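Long-range contacts in cytochrome P450 268A2 Cyp268A2 (Mycobacterium marinum, PDB 6BLD), which is a haem protein of the cytochrome P450 superfamily, with the mainly helical fold of that family enclosing a protoporphyrin IX group and a neighbouring ligand pocket: residues A[68-73]-A[332-337]; A[167-172]-A[229-234]; A[280-285]-A[350-355]. One frame throughout, in Å; residues are numbered along the deposited sequence.

Interaction 1 of 3, residues A[68-73]-A[332-337]; sequences ADIVAV and VVMFYA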
ATOM      1  N   ALA A  68      -0.954 -19.138   2.175  1.00 18.32           N
ATOM      2  CA  ALA A  68       0.080 -19.960   1.553  1.00 19.42           C
ATOM      3  C   ALA A  68       0.062 -19.822   0.035  1.00 18.94           C
ATOM      4  O   ALA A  68       1.121 -19.764  -0.602  1.00 16.63           O
ATOM      5  CB  ALA A  68      -0.092 -21.423   1.961  1.00 20.70           C
ATOM      6  N   ASP A  69      -1.129 -19.761  -0.563  1.00 18.47           N
ATOM      7  CA  ASP A  69      -1.214 -19.608  -2.012  1.00 18.35           C
ATOM      8  C   ASP A  69      -0.787 -18.215  -2.454  1.00 16.76           C
ATOM      9  O   ASP A  69      -0.213 -18.058  -3.538  1.00 16.64           O
ATOM     10  CB  ASP A  69      -2.633 -19.912  -2.491  1.00 19.59           C
ATOM     11  CG  ASP A  69      -2.995 -21.379  -2.354  1.00 21.79           C
ATOM     12  OD1 ASP A  69      -2.087 -22.227  -2.469  1.00 22.77           O
ATOM     13  OD2 ASP A  69      -4.188 -21.683  -2.134  1.00 22.39           O
ATOM     14  N   ILE A  70      -1.059 -17.197  -1.633  1.00 16.02           N
ATOM     15  CA  ILE A  70      -0.601 -15.844  -1.937  1.00 15.50           C
ATOM     16  C   ILE A  70       0.921 -15.792  -1.946  1.00 16.01           C
ATOM     17  O   ILE A  70       1.532 -15.152  -2.811  1.00 15.97           O
ATOM     18  CB  ILE A  70      -1.207 -14.844  -0.933  1.00 15.18           C
ATOM     19  CG1 ILE A  70      -2.690 -14.623  -1.239  1.00 14.45           C
ATOM     20  CG2 ILE A  70      -0.440 -13.525  -0.934  1.00 14.92           C
ATOM     21  CD1 ILE A  70      -3.396 -13.754  -0.233  1.00 14.46           C
ATOM     22  N   VAL A  71       1.556 -16.479  -0.994  1.00 16.34           N
ATOM     23  CA  VAL A  71       3.014 -16.570  -0.982  1.00 16.51           C
ATOM     24  C   VAL A  71       3.511 -17.315  -2.214  1.00 16.80           C
ATOM     25  O   VAL A  71       4.518 -16.934  -2.826  1.00 17.20           O
ATOM     26  CB  VAL A  71       3.488 -17.236   0.324  1.00 17.23           C
ATOM     27  CG1 VAL A  71       4.953 -17.634   0.231  1.00 17.43           C
ATOM     28  CG2 VAL A  71       3.256 -16.304   1.507  1.00 17.10           C
ATOM     29  N   ALA A  72       2.805 -18.378  -2.611  1.00 16.75           N
ATOM     30  CA  ALA A  72       3.218 -19.152  -3.779  1.00 16.86           C
ATOM     31  C   ALA A  72       3.215 -18.299  -5.042  1.00 16.65           C
ATOM     32  O   ALA A  72       4.163 -18.348  -5.834  1.00 17.48           O
ATOM     33  CB  ALA A  72       2.309 -20.369  -3.951  1.00 16.90           C
ATOM     34  N   VAL A  73       2.159 -17.509  -5.245  1.00 16.26           N
ATOM     35  CA  VAL A  73       2.094 -16.646  -6.421  1.00 16.03           C
ATOM     36  C   VAL A  73       3.179 -15.577  -6.362  1.00 15.96           C
ATOM     37  O   VAL A  73       3.846 -15.294  -7.365  1.00 14.84           O
ATOM     38  CB  VAL A  73       0.689 -16.027  -6.551  1.00 15.76           C
ATOM     39  CG1 VAL A  73       0.674 -14.934  -7.615  1.00 15.00           C
ATOM     40  CG2 VAL A  73      -0.339 -17.105  -6.870  1.00 16.14           C
ATOM     41  N   VAL A 332      -4.328 -13.391 -12.105  1.00 15.35           N
ATOM     42  CA  VAL A 332      -4.314 -14.034 -10.795  1.00 15.14           C
ATOM     43  C   VAL A 332      -4.218 -12.939  -9.742  1.00 14.46           C
ATOM     44  O   VAL A 332      -3.209 -12.229  -9.677  1.00 13.86           O
ATOM     45  CB  VAL A 332      -3.145 -15.025 -10.659  1.00 16.06           C
ATOM     46  CG1 VAL A 332      -3.108 -15.616  -9.264  1.00 16.60           C
ATOM     47  CG2 VAL A 332      -3.252 -16.128 -11.709  1.00 16.99           C
ATOM     48  N   VAL A 333      -5.256 -12.801  -8.921  1.00 14.64           N
ATOM     49  CA  VAL A 333      -5.375 -11.693  -7.979  1.00 14.26           C
ATOM     50  C   VAL A 333      -5.152 -12.209  -6.564  1.00 14.28           C
ATOM     51  O   VAL A 333      -5.780 -13.188  -6.144  1.00 14.67           O
ATOM     52  CB  VAL A 333      -6.744 -11.002  -8.097  1.00 14.52           C
ATOM     53  CG1 VAL A 333      -6.868  -9.883  -7.067  1.00 13.09           C
ATOM     54  CG2 VAL A 333      -6.932 -10.462  -9.506  1.00 13.37           C
ATOM     55  N   MET A 334      -4.270 -11.538  -5.829  1.00 13.72           N
ATOM     56  CA  MET A 334      -3.958 -11.874  -4.447  1.00 13.26           C
ATOM     57  C   MET A 334      -4.745 -10.957  -3.519  1.00 13.09           C
ATOM     58  O   MET A 334      -4.669  -9.730  -3.640  1.00 12.80           O
ATOM     59  CB  MET A 334      -2.458 -11.720  -4.194  1.00 13.63           C
ATOM     60  CG  MET A 334      -1.595 -12.664  -5.007  1.00 14.62           C
ATOM     61  SD  MET A 334       0.117 -12.636  -4.468  1.00 15.89           S
ATOM     62  CE  MET A 334       0.904 -11.662  -5.720  1.00 16.35           C
ATOM     63  N   PHE A 335      -5.509 -11.550  -2.606  1.00 13.39           N
ATOM     64  CA  PHE A 335      -6.334 -10.795  -1.665  1.00 13.50           C
ATOM     65  C   PHE A 335      -5.646 -10.832  -0.304  1.00 13.48           C
ATOM     66  O   PHE A 335      -5.864 -11.736   0.505  1.00 13.85           O
ATOM     67  CB  PHE A 335      -7.750 -11.353  -1.619  1.00 14.11           C
ATOM     68  CG  PHE A 335      -8.524 -11.118  -2.885  1.00 14.42           C
ATOM     69  CD1 PHE A 335      -9.197  -9.926  -3.085  1.00 14.47           C
ATOM     70  CD2 PHE A 335      -8.569 -12.084  -3.879  1.00 14.91           C
ATOM     71  CE1 PHE A 335      -9.909  -9.698  -4.251  1.00 14.90           C
ATOM     72  CE2 PHE A 335      -9.279 -11.864  -5.047  1.00 15.65           C
ATOM     73  CZ  PHE A 335      -9.950 -10.668  -5.233  1.00 15.41           C
ATOM     74  N   TYR A 336      -4.806  -9.823  -0.056  1.00 13.18           N
ATOM     75  CA  TYR A 336      -3.972  -9.812   1.142  1.00 14.23           C
ATOM     76  C   TYR A 336      -4.801  -9.766   2.421  1.00 14.55           C
ATOM     77  O   TYR A 336      -4.394 -10.333   3.441  1.00 13.89           O
ATOM     78  CB  TYR A 336      -3.012  -8.626   1.095  1.00 13.00           C
ATOM     79  CG  TYR A 336      -2.104  -8.611  -0.113  1.00 13.90           C
ATOM     80  CD1 TYR A 336      -2.095  -7.532  -0.988  1.00 13.45           C
ATOM     81  CD2 TYR A 336      -1.250  -9.674  -0.376  1.00 14.10           C
ATOM     82  CE1 TYR A 336      -1.261  -7.513  -2.090  1.00 13.78           C
ATOM     83  CE2 TYR A 336      -0.413  -9.664  -1.473  1.00 13.78           C
ATOM     84  CZ  TYR A 336      -0.421  -8.582  -2.326  1.00 14.15           C
ATOM     85  OH  TYR A 336       0.416  -8.573  -3.417  1.00 15.12           O
ATOM     86  N   ALA A 337      -5.953  -9.088   2.396  1.00 14.33           N
ATOM     87  CA  ALA A 337      -6.812  -9.060   3.575  1.00 14.49           C
ATOM     88  C   ALA A 337      -7.362 -10.443   3.894  1.00 15.38           C
ATOM     89  O   ALA A 337      -7.546 -10.783   5.068  1.00 15.70           O
ATOM     90  CB  ALA A 337      -7.956  -8.066   3.377  1.00 14.05           C
TER
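I70 O, a helix carbonyl that already accepts a hydrogen bond from S74 OG, is also touched by the sulfur of M334, SD lying 3.3 Å from it. The contact belongs to the beta-rich part of the P450 fold, where helix 67-75 (helix B in P450 nomenclature) packs against strand 331-335 of the mixed sheet. The axes of the short segments approach to 8.7 Å and run at 131°. Strand alternation sorts the side chains: V332 and M334 start toward the helix, V333 and F335 away from it. M334 carries most of the strand side. Its chain bends at the thioether (chi3 -103°), which turns CE back toward V73, 3.8 Å from V73 CG1, while SD stays 3.7 Å from I70 CG2. The M334 and V73 side chains therefore pass each other in opposite senses, and V73 CG2 goes on to meet V332 CG1 at 4.0 Å. I70 spreads over three residues, M334, F335 and Y336. With CG1 beside the backbone N (chi1 -74°), CG2 falls anti to it and reaches Y336 CE2 obliquely at 3.9 Å. The Y336 ring also has M334 O above its centre, and the Y336 side chain comes within about 4 Å of the haem. No hydrogen bond joins the two segments; the strand's backbone is paired instead with strands 61-64 and 310-315. F335 turns its ring to the other side of the sheet, where V333 CG1 covers one face and F88 makes an edge-to-face contact. The extended I70 side chain ends at CD1, 3.3 Å from F335 O.

Interaction 2 of 3, residues A[167-172]-A[229-234]; sequences SDMVGI and DDLFSA
The F232 ring is met obliquely at its root by V170, whose CG1 lies 3.9 Å from F232 CG and 3.7 Å from F232 CB. The other flat group is the D230 carboxylate. S233 N donates to D230 OD1 at 2.8 Å, from 43° out of the carboxylate plane, and R223 NE makes a salt bridge to D230 OD2. This is an N-cap: D230 closes the start of helix 231-237, which faces the end of helix 160-170 in the helical part of the P450 fold. That end is marked by the positive phi of G171 (92°) and by S167 O accepting from both G171 N and I172 N. Between the two helix ends, L231 N points almost straight at M169 O, but at 3.5 Å the bond is weak; D230 CB sits closer to M169 O, at 3.1 Å. M169 bends at chi3 (48°) and lays CE 3.8 Å from L231 CD1. Helix 247-278 touches V170, L231 and F232, and helix 201-225 touches V170 and F232. Chemically the junction is mixed: two apolar pairs flank polar atoms among which V170 O stands 3.3 Å from D230 OD1, two acceptors whose mutual repulsion is probably eased by the R223 charge and the N-terminal end of helix 231-237.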
ATOM      1  N   SER A 167       9.422  13.180   1.612  1.00 33.18           N
ATOM      2  CA  SER A 167      10.003  14.374   1.009  1.00 35.48           C
ATOM      3  C   SER A 167      11.421  14.631   1.505  1.00 37.53           C
ATOM      4  O   SER A 167      12.240  15.188   0.765  1.00 38.34           O
ATOM      5  CB  SER A 167       9.117  15.588   1.286  1.00 37.08           C
ATOM      6  OG  SER A 167       7.754  15.291   1.043  1.00 37.34           O
ATOM      7  N   ASP A 168      11.729  14.243   2.745  1.00 38.05           N
ATOM      8  CA  ASP A 168      13.090  14.409   3.243  1.00 39.13           C
ATOM      9  C   ASP A 168      14.067  13.521   2.482  1.00 39.95           C
ATOM     10  O   ASP A 168      15.216  13.911   2.246  1.00 40.60           O
ATOM     11  CB  ASP A 168      13.145  14.104   4.741  1.00 38.20           C
ATOM     12  CG  ASP A 168      12.716  15.282   5.592  1.00 37.64           C
ATOM     13  OD1 ASP A 168      12.711  16.420   5.078  1.00 37.78           O
ATOM     14  OD2 ASP A 168      12.383  15.069   6.777  1.00 37.31           O
ATOM     15  N   MET A 169      13.626  12.326   2.087  1.00 40.76           N
ATOM     16  CA  MET A 169      14.497  11.415   1.353  1.00 43.35           C
ATOM     17  C   MET A 169      14.666  11.853  -0.096  1.00 45.81           C
ATOM     18  O   MET A 169      15.788  11.915  -0.607  1.00 47.07           O
ATOM     19  CB  MET A 169      13.940   9.993   1.416  1.00 42.61           C
ATOM     20  CG  MET A 169      13.877   9.416   2.814  1.00 42.80           C
ATOM     21  SD  MET A 169      13.106   7.789   2.836  1.00 41.67           S
ATOM     22  CE  MET A 169      13.984   6.978   1.501  1.00 40.65           C
ATOM     23  N   VAL A 170      13.559  12.152  -0.775  1.00 46.23           N
ATOM     24  CA  VAL A 170      13.635  12.503  -2.188  1.00 46.61           C
ATOM     25  C   VAL A 170      14.097  13.943  -2.384  1.00 46.88           C
ATOM     26  O   VAL A 170      14.716  14.263  -3.405  1.00 47.70           O
ATOM     27  CB  VAL A 170      12.274  12.253  -2.860  1.00 46.06           C
ATOM     28  CG1 VAL A 170      12.374  12.406  -4.370  1.00 46.40           C
ATOM     29  CG2 VAL A 170      11.751  10.878  -2.495  1.00 45.38           C
ATOM     30  N   GLY A 171      13.816  14.825  -1.427  1.00 43.91           N
ATOM     31  CA  GLY A 171      14.150  16.226  -1.569  1.00 42.03           C
ATOM     32  C   GLY A 171      13.051  17.083  -2.154  1.00 39.78           C
ATOM     33  O   GLY A 171      13.348  18.054  -2.859  1.00 41.11           O
ATOM     34  N   ILE A 172      11.793  16.755  -1.888  1.00 36.54           N
ATOM     35  CA  ILE A 172      10.674  17.536  -2.428  1.00 34.45           C
ATOM     36  C   ILE A 172      10.679  18.924  -1.797  1.00 34.79           C
ATOM     37  O   ILE A 172      10.800  19.040  -0.564  1.00 35.69           O
ATOM     38  CB  ILE A 172       9.348  16.816  -2.166  1.00 32.34           C
ATOM     39  CG1 ILE A 172       9.412  15.377  -2.689  1.00 30.53           C
ATOM     40  CG2 ILE A 172       8.181  17.574  -2.809  1.00 31.99           C
ATOM     41  CD1 ILE A 172       8.104  14.628  -2.585  1.00 29.00           C
ATOM     42  N   ASP A 229      23.102  13.461  -2.395  1.00 69.46           N
ATOM     43  CA  ASP A 229      23.209  12.119  -1.842  1.00 69.30           C
ATOM     44  C   ASP A 229      21.857  11.434  -1.697  1.00 67.76           C
ATOM     45  O   ASP A 229      21.785  10.343  -1.125  1.00 67.44           O
ATOM     46  CB  ASP A 229      23.906  12.163  -0.480  1.00 70.78           C
ATOM     47  CG  ASP A 229      25.415  12.082  -0.593  1.00 72.57           C
ATOM     48  OD1 ASP A 229      25.909  11.469  -1.563  1.00 72.88           O
ATOM     49  OD2 ASP A 229      26.106  12.630   0.292  1.00 73.87           O
ATOM     50  N   ASP A 230      20.791  12.041  -2.208  1.00 64.96           N
ATOM     51  CA  ASP A 230      19.442  11.572  -1.945  1.00 62.15           C
ATOM     52  C   ASP A 230      19.041  10.462  -2.912  1.00 59.26           C
ATOM     53  O   ASP A 230      19.821  10.002  -3.750  1.00 60.05           O
ATOM     54  CB  ASP A 230      18.459  12.737  -2.025  1.00 62.69           C
ATOM     55  CG  ASP A 230      18.303  13.264  -3.435  1.00 63.80           C
ATOM     56  OD1 ASP A 230      17.531  12.667  -4.215  1.00 63.35           O
ATOM     57  OD2 ASP A 230      18.975  14.263  -3.766  1.00 65.24           O
ATOM     58  N   LEU A 231      17.778  10.048  -2.798  1.00 55.88           N
ATOM     59  CA  LEU A 231      17.262   8.948  -3.603  1.00 52.61           C
ATOM     60  C   LEU A 231      17.061   9.365  -5.054  1.00 49.95           C
ATOM     61  O   LEU A 231      17.420   8.622  -5.975  1.00 49.79           O
ATOM     62  CB  LEU A 231      15.951   8.455  -2.998  1.00 51.65           C
ATOM     63  CG  LEU A 231      15.450   7.063  -3.354  1.00 50.85           C
ATOM     64  CD1 LEU A 231      14.754   6.493  -2.147  1.00 50.31           C
ATOM     65  CD2 LEU A 231      14.504   7.135  -4.530  1.00 50.17           C
ATOM     66  N   PHE A 232      16.483  10.547  -5.276  1.00 47.43           N
ATOM     67  CA  PHE A 232      16.211  11.006  -6.633  1.00 44.79           C
ATOM     68  C   PHE A 232      17.490  11.353  -7.381  1.00 44.23           C
ATOM     69  O   PHE A 232      17.566  11.156  -8.599  1.00 44.32           O
ATOM     70  CB  PHE A 232      15.280  12.216  -6.592  1.00 43.75           C
ATOM     71  CG  PHE A 232      14.292  12.265  -7.720  1.00 42.28           C
ATOM     72  CD1 PHE A 232      13.525  11.154  -8.035  1.00 41.04           C
ATOM     73  CD2 PHE A 232      14.130  13.419  -8.467  1.00 42.26           C
ATOM     74  CE1 PHE A 232      12.616  11.198  -9.071  1.00 40.50           C
ATOM     75  CE2 PHE A 232      13.222  13.468  -9.502  1.00 41.69           C
ATOM     76  CZ  PHE A 232      12.462  12.357  -9.804  1.00 40.89           C
ATOM     77  N   SER A 233      18.495  11.880  -6.677  1.00 43.58           N
ATOM     78  CA  SER A 233      19.757  12.230  -7.319  1.00 43.29           C
ATOM     79  C   SER A 233      20.384  11.019  -7.993  1.00 41.56           C
ATOM     80  O   SER A 233      20.811  11.087  -9.150  1.00 42.03           O
ATOM     81  CB  SER A 233      20.724  12.815  -6.292  1.00 44.83           C
ATOM     82  OG  SER A 233      20.287  14.074  -5.818  1.00 45.61           O
ATOM     83  N   ALA A 234      20.458   9.900  -7.270  1.00 39.07           N
ATOM     84  CA  ALA A 234      21.053   8.697  -7.835  1.00 37.25           C
ATOM     85  C   ALA A 234      20.240   8.166  -9.007  1.00 35.01           C
ATOM     86  O   ALA A 234      20.810   7.607  -9.949  1.00 35.19           O
ATOM     87  CB  ALA A 234      21.195   7.625  -6.754  1.00 36.48           C
TER

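Interaction 3 of 3, residues A[280-285]-A[350-355]; sequences PSQKAW and ERLDLS
L354 lies between Q282 and W285, two residues on one face of helix 280-288, and runs in the opposite direction to both side chains. Its CD1 reaches the helix backbone, 3.4 Å from Q282 O, and stands 3.9 Å from Q282 CB. The W285 indole is carried alongside by a chi1 of 175°, with CG opposite the backbone N. Its six-membered ring then spans two residues of the 350-355 segment: W285 CZ3 lies 3.5 Å from L354 CB, and W285 CZ2 lies 3.4 Å from S355 CB. Both S355 CB and L354 O approach this indole obliquely. On the Q282 side, chi1 sets CG beside L352 O, and the bend at chi2 (-65°) folds Q282 CD back to 3.1 Å from L352 O. S355 is held in place by D353, whose OD1 accepts from S355 N at 3.2 Å in an Asx turn and from S355 OG at 2.7 Å. The two donors differ in direction: the amide comes 63° out of the carboxylate plane, the hydroxyl on the syn side and much nearer to the plane. One carboxylate oxygen thus shapes the turn that presents S355 CB to the indole. The irregular segment belongs to the loop after helix 336-339 and before helix 375-392 of the P450 fold. Helix 290-305 backs it, T296 OG1 bonding L354 O and E300, of the ExxR signature, accepting from D353 N; R293 makes a cation-pi contact with W285, and helix 247-278 touches L352 and L354 through A275 and L276.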
ATOM      1  N   PRO A 280      -8.179  -1.842  24.217  1.00 25.81           N
ATOM      2  CA  PRO A 280      -7.397  -1.124  25.238  1.00 26.17           C
ATOM      3  C   PRO A 280      -6.400  -1.999  25.978  1.00 26.39           C
ATOM      4  O   PRO A 280      -5.327  -1.510  26.355  1.00 26.39           O
ATOM      5  CB  PRO A 280      -8.476  -0.581  26.187  1.00 27.52           C
ATOM      6  CG  PRO A 280      -9.721  -0.540  25.371  1.00 27.32           C
ATOM      7  CD  PRO A 280      -9.629  -1.701  24.429  1.00 26.54           C
ATOM      8  N   SER A 281      -6.719  -3.277  26.206  1.00 26.25           N
ATOM      9  CA  SER A 281      -5.773  -4.152  26.890  1.00 26.21           C
ATOM     10  C   SER A 281      -4.524  -4.388  26.051  1.00 24.84           C
ATOM     11  O   SER A 281      -3.442  -4.619  26.604  1.00 25.08           O
ATOM     12  CB  SER A 281      -6.439  -5.484  27.242  1.00 26.71           C
ATOM     13  OG  SER A 281      -6.443  -6.366  26.132  1.00 26.26           O
ATOM     14  N   GLN A 282      -4.651  -4.333  24.724  1.00 23.70           N
ATOM     15  CA  GLN A 282      -3.476  -4.448  23.869  1.00 22.93           C
ATOM     16  C   GLN A 282      -2.615  -3.193  23.947  1.00 23.28           C
ATOM     17  O   GLN A 282      -1.382  -3.276  23.915  1.00 22.84           O
ATOM     18  CB  GLN A 282      -3.902  -4.724  22.428  1.00 21.94           C
ATOM     19  CG  GLN A 282      -4.554  -6.081  22.232  1.00 21.95           C
ATOM     20  CD  GLN A 282      -3.593  -7.223  22.498  1.00 22.12           C
ATOM     21  OE1 GLN A 282      -3.910  -8.161  23.229  1.00 30.76           O
ATOM     22  NE2 GLN A 282      -2.405  -7.142  21.916  1.00 21.62           N
ATOM     23  N   LYS A 283      -3.247  -2.022  24.053  1.00 24.11           N
ATOM     24  CA  LYS A 283      -2.487  -0.786  24.206  1.00 24.46           C
ATOM     25  C   LYS A 283      -1.751  -0.755  25.540  1.00 24.69           C
ATOM     26  O   LYS A 283      -0.585  -0.347  25.602  1.00 24.31           O
ATOM     27  CB  LYS A 283      -3.414   0.421  24.073  1.00 25.50           C
ATOM     28  CG  LYS A 283      -2.708   1.764  24.173  1.00 26.83           C
ATOM     29  CD  LYS A 283      -3.627   2.824  24.757  1.00 28.85           C
ATOM     30  CE  LYS A 283      -3.746   4.024  23.833  1.00 29.75           C
ATOM     31  NZ  LYS A 283      -4.185   5.247  24.564  1.00 31.39           N
ATOM     32  N   ALA A 284      -2.414  -1.184  26.617  1.00 25.07           N
ATOM     33  CA  ALA A 284      -1.754  -1.234  27.917  1.00 26.10           C
ATOM     34  C   ALA A 284      -0.609  -2.238  27.924  1.00 26.01           C
ATOM     35  O   ALA A 284       0.406  -2.017  28.593  1.00 26.61           O
ATOM     36  CB  ALA A 284      -2.768  -1.575  29.011  1.00 27.05           C
ATOM     37  N   TRP A 285      -0.750  -3.340  27.184  1.00 25.36           N
ATOM     38  CA  TRP A 285       0.337  -4.307  27.081  1.00 25.29           C
ATOM     39  C   TRP A 285       1.548  -3.702  26.381  1.00 24.81           C
ATOM     40  O   TRP A 285       2.686  -3.890  26.824  1.00 25.27           O
ATOM     41  CB  TRP A 285      -0.147  -5.556  26.345  1.00 24.72           C
ATOM     42  CG  TRP A 285       0.929  -6.566  26.080  1.00 27.29           C
ATOM     43  CD1 TRP A 285       1.339  -7.565  26.914  1.00 28.06           C
ATOM     44  CD2 TRP A 285       1.726  -6.679  24.895  1.00 23.78           C
ATOM     45  NE1 TRP A 285       2.343  -8.292  26.322  1.00 25.11           N
ATOM     46  CE2 TRP A 285       2.600  -7.768  25.083  1.00 25.70           C
ATOM     47  CE3 TRP A 285       1.787  -5.965  23.695  1.00 23.49           C
ATOM     48  CZ2 TRP A 285       3.523  -8.158  24.116  1.00 25.13           C
ATOM     49  CZ3 TRP A 285       2.704  -6.354  22.737  1.00 23.28           C
ATOM     50  CH2 TRP A 285       3.558  -7.442  22.952  1.00 23.84           C
ATOM     51  N   GLU A 350      -8.972 -12.452  13.850  1.00 23.64           N
ATOM     52  CA  GLU A 350      -9.962 -11.400  14.039  1.00 23.42           C
ATOM     53  C   GLU A 350      -9.719 -10.579  15.298  1.00 23.52           C
ATOM     54  O   GLU A 350     -10.367  -9.542  15.475  1.00 23.57           O
ATOM     55  CB  GLU A 350     -11.365 -12.006  14.082  1.00 24.05           C
ATOM     56  CG  GLU A 350     -11.714 -12.680  15.401  1.00 25.22           C
ATOM     57  CD  GLU A 350     -11.100 -14.062  15.536  1.00 25.85           C
ATOM     58  OE1 GLU A 350     -10.600 -14.594  14.523  1.00 25.80           O
ATOM     59  OE2 GLU A 350     -11.117 -14.615  16.656  1.00 27.08           O
ATOM     60  N   ARG A 351      -8.815 -11.013  16.170  1.00 23.62           N
ATOM     61  CA  ARG A 351      -8.489 -10.296  17.394  1.00 24.01           C
ATOM     62  C   ARG A 351      -7.099  -9.688  17.277  1.00 22.66           C
ATOM     63  O   ARG A 351      -6.172 -10.327  16.767  1.00 21.94           O
ATOM     64  CB  ARG A 351      -8.554 -11.222  18.611  1.00 25.76           C
ATOM     65  CG  ARG A 351      -9.958 -11.689  18.952  1.00 27.79           C
ATOM     66  CD  ARG A 351      -9.977 -12.517  20.228  1.00 30.19           C
ATOM     67  NE  ARG A 351      -9.634 -11.732  21.410  1.00 31.88           N
ATOM     68  CZ  ARG A 351     -10.467 -10.894  22.022  1.00 33.34           C
ATOM     69  NH1 ARG A 351     -11.698 -10.722  21.560  1.00 33.89           N
ATOM     70  NH2 ARG A 351     -10.067 -10.225  23.095  1.00 33.84           N
ATOM     71  N   LEU A 352      -6.960  -8.452  17.748  1.00 21.86           N
ATOM     72  CA  LEU A 352      -5.667  -7.783  17.726  1.00 21.29           C
ATOM     73  C   LEU A 352      -4.766  -8.372  18.803  1.00 21.37           C
ATOM     74  O   LEU A 352      -5.096  -8.327  19.992  1.00 22.18           O
ATOM     75  CB  LEU A 352      -5.840  -6.280  17.933  1.00 21.44           C
ATOM     76  CG  LEU A 352      -4.596  -5.421  17.691  1.00 20.85           C
ATOM     77  CD1 LEU A 352      -4.338  -5.264  16.201  1.00 19.64           C
ATOM     78  CD2 LEU A 352      -4.739  -4.064  18.360  1.00 21.04           C
ATOM     79  N   ASP A 353      -3.631  -8.932  18.387  1.00 20.77           N
ATOM     80  CA  ASP A 353      -2.647  -9.513  19.301  1.00 21.40           C
ATOM     81  C   ASP A 353      -1.284  -8.929  18.939  1.00 20.92           C
ATOM     82  O   ASP A 353      -0.576  -9.461  18.079  1.00 19.48           O
ATOM     83  CB  ASP A 353      -2.653 -11.038  19.226  1.00 21.78           C
ATOM     84  CG  ASP A 353      -1.697 -11.674  20.218  1.00 22.55           C
ATOM     85  OD1 ASP A 353      -1.248 -10.975  21.151  1.00 22.96           O
ATOM     86  OD2 ASP A 353      -1.394 -12.876  20.065  1.00 22.83           O
ATOM     87  N   LEU A 354      -0.920  -7.833  19.609  1.00 20.96           N
ATOM     88  CA  LEU A 354       0.363  -7.176  19.390  1.00 20.51           C
ATOM     89  C   LEU A 354       1.546  -8.031  19.825  1.00 20.78           C
ATOM     90  O   LEU A 354       2.692  -7.654  19.558  1.00 20.34           O
ATOM     91  CB  LEU A 354       0.393  -5.836  20.128  1.00 20.33           C
ATOM     92  CG  LEU A 354      -0.760  -4.870  19.835  1.00 20.07           C
ATOM     93  CD1 LEU A 354      -0.604  -3.579  20.628  1.00 20.57           C
ATOM     94  CD2 LEU A 354      -0.854  -4.580  18.344  1.00 20.63           C
ATOM     95  N   SER A 355       1.301  -9.157  20.492  1.00 20.99           N
ATOM     96  CA  SER A 355       2.343 -10.095  20.877  1.00 21.51           C
ATOM     97  C   SER A 355       2.479 -11.253  19.899  1.00 21.15           C
ATOM     98  O   SER A 355       3.264 -12.171  20.155  1.00 21.64           O
ATOM     99  CB  SER A 355       2.071 -10.642  22.279  1.00 24.15           C
ATOM    100  OG  SER A 355       1.072 -11.646  22.247  1.00 24.08           O
TER

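How the interactions relate
The three contacts are separate sites of one P450 chain, and none touches another. Interactions 1 and 2 have centres about 33 Å apart, on opposite sides of the chain's centre. The centre of interaction 3 lies about 26 Å from that of interaction 1 and about 37 Å from that of interaction 2. Interaction 1 belongs to the mixed sheet, interactions 2 and 3 to the helical part. Along the sequence, both segments of interaction 2 come between those of interaction 1, whereas 280-285 precedes and 350-355 follows 332-337, so 1 and 3 alternate. The long helix 247-278 touches side chains of both 2 and 3. Interaction 1 joins the early chain to the late; the other two join closer stretches.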